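PDB 3GVE: YfkN protein from Bacillus subtilis subsp. subtilis, which belongs to the calcineurin-like phosphoesterase family of metal-binding proteins and carries a manganese and a magnesium ion bound close together. Local coordinates for residues T87-P91 with I92-M96. Numbering follows the deposited sequence.
Sequences TKTHP and IISVM
His90 is the N-cap residue of helix 91-98: its ring nitrogen ND1 accepts the backbone N-H of Ile92 over 3.1 Å, with an N-H...acceptor angle of 151°. The donor sits at the ring edge, only 8° out of the imidazole plane. With CG turned anti to the backbone N (chi1 -168°), the ring swings forward beside its own carbonyl and brings ND1 onto the first turn. Backbone bonds carry on from this cap. Ser94 N donates to His90 O at 2.9 Å, and Val95 N reaches Pro91 O at a longer 3.3 Å. A weak hydrogen bond of 3.4 Å runs from Ser94 OG to His90 O, though its proton may instead go to another acceptor. Pro91 takes the first helical position, where its missing N-H costs no helix bond.

This N-terminus lies in the calcineurin-like phosphoesterase domain and is entered from the loop after helix 70-85. His90 and Pro91 also pack against helix 70-85, through Ala75 and Gln79, while Pro91 and Val95 meet Ile328 of helix 322-340. The side chain of Ile92 lies about 13 Å from the bound manganese.

Van der Waals contacts flank the cap. Ile92 runs alongside the imidazole, CB and CD1 both against CE1, the end methyl CD1 of Ile92 coming to 3.7 Å from His90 CE1. His90 CB rests on Ile93 CG1 at 3.8 Å. Before the cap, Thr89 holds its methyl CG2 anti to the backbone N and sends it over the first turn, where it touches Ile93 CG2. The same methyl meets a hydroxyl as well, Thr89 CG2 standing 3.4 Å from Ser94 OG.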
ATOM      1  N   THR A  87      18.927  -8.870 -23.090  1.00 23.76           N
ATOM      2  CA  THR A  87      18.849  -7.944 -24.200  1.00 26.70           C
ATOM      3  C   THR A  87      18.474  -6.502 -23.818  1.00 25.16           C
ATOM      4  O   THR A  87      19.011  -5.554 -24.341  1.00 26.37           O
ATOM      5  CB  THR A  87      17.863  -8.493 -25.271  1.00 32.51           C
ATOM      6  OG1 THR A  87      18.428  -9.657 -25.937  1.00 34.60           O
ATOM      7  CG2 THR A  87      17.329  -7.358 -26.242  1.00 34.78           C
ATOM      8  N   LYS A  88      17.530  -6.361 -22.893  1.00 21.46           N
ATOM      9  CA  LYS A  88      17.151  -5.052 -22.398  1.00 20.21           C
ATOM     10  C   LYS A  88      17.432  -5.062 -20.926  1.00 15.69           C
ATOM     11  O   LYS A  88      17.215  -6.052 -20.269  1.00 16.22           O
ATOM     12  CB  LYS A  88      15.664  -4.810 -22.593  1.00 23.25           C
ATOM     13  CG  LYS A  88      15.310  -4.078 -23.863  1.00 26.78           C
ATOM     14  CD  LYS A  88      13.809  -3.846 -23.943  1.00 29.11           C
ATOM     15  CE  LYS A  88      13.247  -4.294 -25.285  1.00 31.26           C
ATOM     16  NZ  LYS A  88      12.795  -3.169 -26.101  1.00 32.51           N
ATOM     17  N   THR A  89      17.930  -3.953 -20.418  1.00 13.63           N
ATOM     18  CA  THR A  89      18.084  -3.781 -18.978  1.00 13.18           C
ATOM     19  C   THR A  89      16.731  -3.425 -18.351  1.00 11.45           C
ATOM     20  O   THR A  89      15.997  -2.614 -18.871  1.00 12.25           O
ATOM     21  CB  THR A  89      19.060  -2.647 -18.684  1.00 13.99           C
ATOM     22  OG1 THR A  89      20.307  -2.933 -19.317  1.00 16.89           O
ATOM     23  CG2 THR A  89      19.289  -2.493 -17.181  1.00 13.68           C
ATOM     24  N   HIS A  90      16.400  -4.026 -17.221  1.00 10.45           N
ATOM     25  CA  HIS A  90      15.176  -3.635 -16.520  1.00 10.41           C
ATOM     26  C   HIS A  90      15.263  -2.117 -16.279  1.00 10.00           C
ATOM     27  O   HIS A  90      16.248  -1.645 -15.763  1.00  9.52           O
ATOM     28  CB  HIS A  90      15.090  -4.384 -15.188  1.00  9.78           C
ATOM     29  CG  HIS A  90      13.754  -4.277 -14.519  1.00  8.67           C
ATOM     30  ND1 HIS A  90      13.186  -3.067 -14.187  1.00 10.24           N
ATOM     31  CD2 HIS A  90      12.872  -5.226 -14.138  1.00  9.14           C
ATOM     32  CE1 HIS A  90      12.015  -3.277 -13.621  1.00  9.77           C
ATOM     33  NE2 HIS A  90      11.803  -4.577 -13.572  1.00  9.56           N
ATOM     34  N   PRO A  91      14.225  -1.365 -16.639  1.00 10.61           N
ATOM     35  CA  PRO A  91      14.267   0.099 -16.488  1.00 10.44           C
ATOM     36  C   PRO A  91      14.570   0.570 -15.059  1.00 10.10           C
ATOM     37  O   PRO A  91      15.226   1.570 -14.895  1.00 10.43           O
ATOM     38  CB  PRO A  91      12.865   0.528 -16.929  1.00 12.62           C
ATOM     39  CG  PRO A  91      12.498  -0.476 -17.923  1.00 14.21           C
ATOM     40  CD  PRO A  91      13.019  -1.781 -17.377  1.00 12.38           C
ATOM     41  N   ILE A  92      14.113  -0.157 -14.047  1.00  9.57           N
ATOM     42  CA  ILE A  92      14.455   0.208 -12.675  1.00  9.52           C
ATOM     43  C   ILE A  92      15.967   0.038 -12.430  1.00  8.91           C
ATOM     44  O   ILE A  92      16.619   0.888 -11.840  1.00  9.58           O
ATOM     45  CB  ILE A  92      13.623  -0.587 -11.663  1.00 10.12           C
ATOM     46  CG1 ILE A  92      12.172  -0.099 -11.721  1.00 10.34           C
ATOM     47  CG2 ILE A  92      14.211  -0.449 -10.259  1.00 11.15           C
ATOM     48  CD1 ILE A  92      11.214  -0.930 -10.897  1.00 11.29           C
ATOM     49  N   ILE A  93      16.507  -1.071 -12.908  1.00  9.06           N
ATOM     50  CA  ILE A  93      17.942  -1.310 -12.843  1.00  8.53           C
ATOM     51  C   ILE A  93      18.741  -0.242 -13.611  1.00  8.81           C
ATOM     52  O   ILE A  93      19.787   0.173 -13.159  1.00  9.71           O
ATOM     53  CB  ILE A  93      18.297  -2.747 -13.303  1.00  9.06           C
ATOM     54  CG1 ILE A  93      17.625  -3.789 -12.377  1.00 10.39           C
ATOM     55  CG2 ILE A  93      19.830  -2.954 -13.364  1.00 10.11           C
ATOM     56  CD1 ILE A  93      18.047  -3.692 -10.884  1.00 11.35           C
ATOM     57  N   SER A  94      18.234   0.220 -14.752  1.00  9.67           N
ATOM     58  CA  SER A  94      18.898   1.369 -15.447  1.00 10.18           C
ATOM     59  C   SER A  94      19.022   2.578 -14.573  1.00  8.56           C
ATOM     60  O   SER A  94      20.045   3.264 -14.633  1.00  9.88           O
ATOM     61  CB  SER A  94      18.165   1.745 -16.713  1.00 12.47           C
ATOM     62  OG  SER A  94      18.038   0.642 -17.594  1.00 15.57           O
ATOM     63  N   VAL A  95      17.999   2.861 -13.767  1.00  8.92           N
ATOM     64  CA  VAL A  95      18.097   3.994 -12.827  1.00  8.73           C
ATOM     65  C   VAL A  95      19.194   3.771 -11.777  1.00  8.25           C
ATOM     66  O   VAL A  95      20.000   4.629 -11.462  1.00  9.25           O
ATOM     67  CB  VAL A  95      16.739   4.269 -12.116  1.00  9.26           C
ATOM     68  CG1 VAL A  95      16.869   5.314 -11.068  1.00 10.21           C
ATOM     69  CG2 VAL A  95      15.692   4.733 -13.178  1.00  9.98           C
HETATM   70  N   MSE A  96      19.220   2.561 -11.223  1.00  8.87           N
HETATM   71  CA  MSE A  96      20.215   2.186 -10.204  1.00  8.24           C
HETATM   72  C   MSE A  96      21.658   2.261 -10.753  1.00  8.51           C
HETATM   73  O   MSE A  96      22.572   2.664 -10.081  1.00  9.38           O
HETATM   74  CB  MSE A  96      19.947   0.775  -9.637  1.00  8.99           C
HETATM   75  CG  MSE A  96      18.495   0.505  -9.200  1.00  9.68           C
HETATM   76 SE   MSE A  96      17.667   1.848  -8.046  0.75 11.79          SE
HETATM   77  CE  MSE A  96      18.237   1.152  -6.298  1.00 11.02           C
TER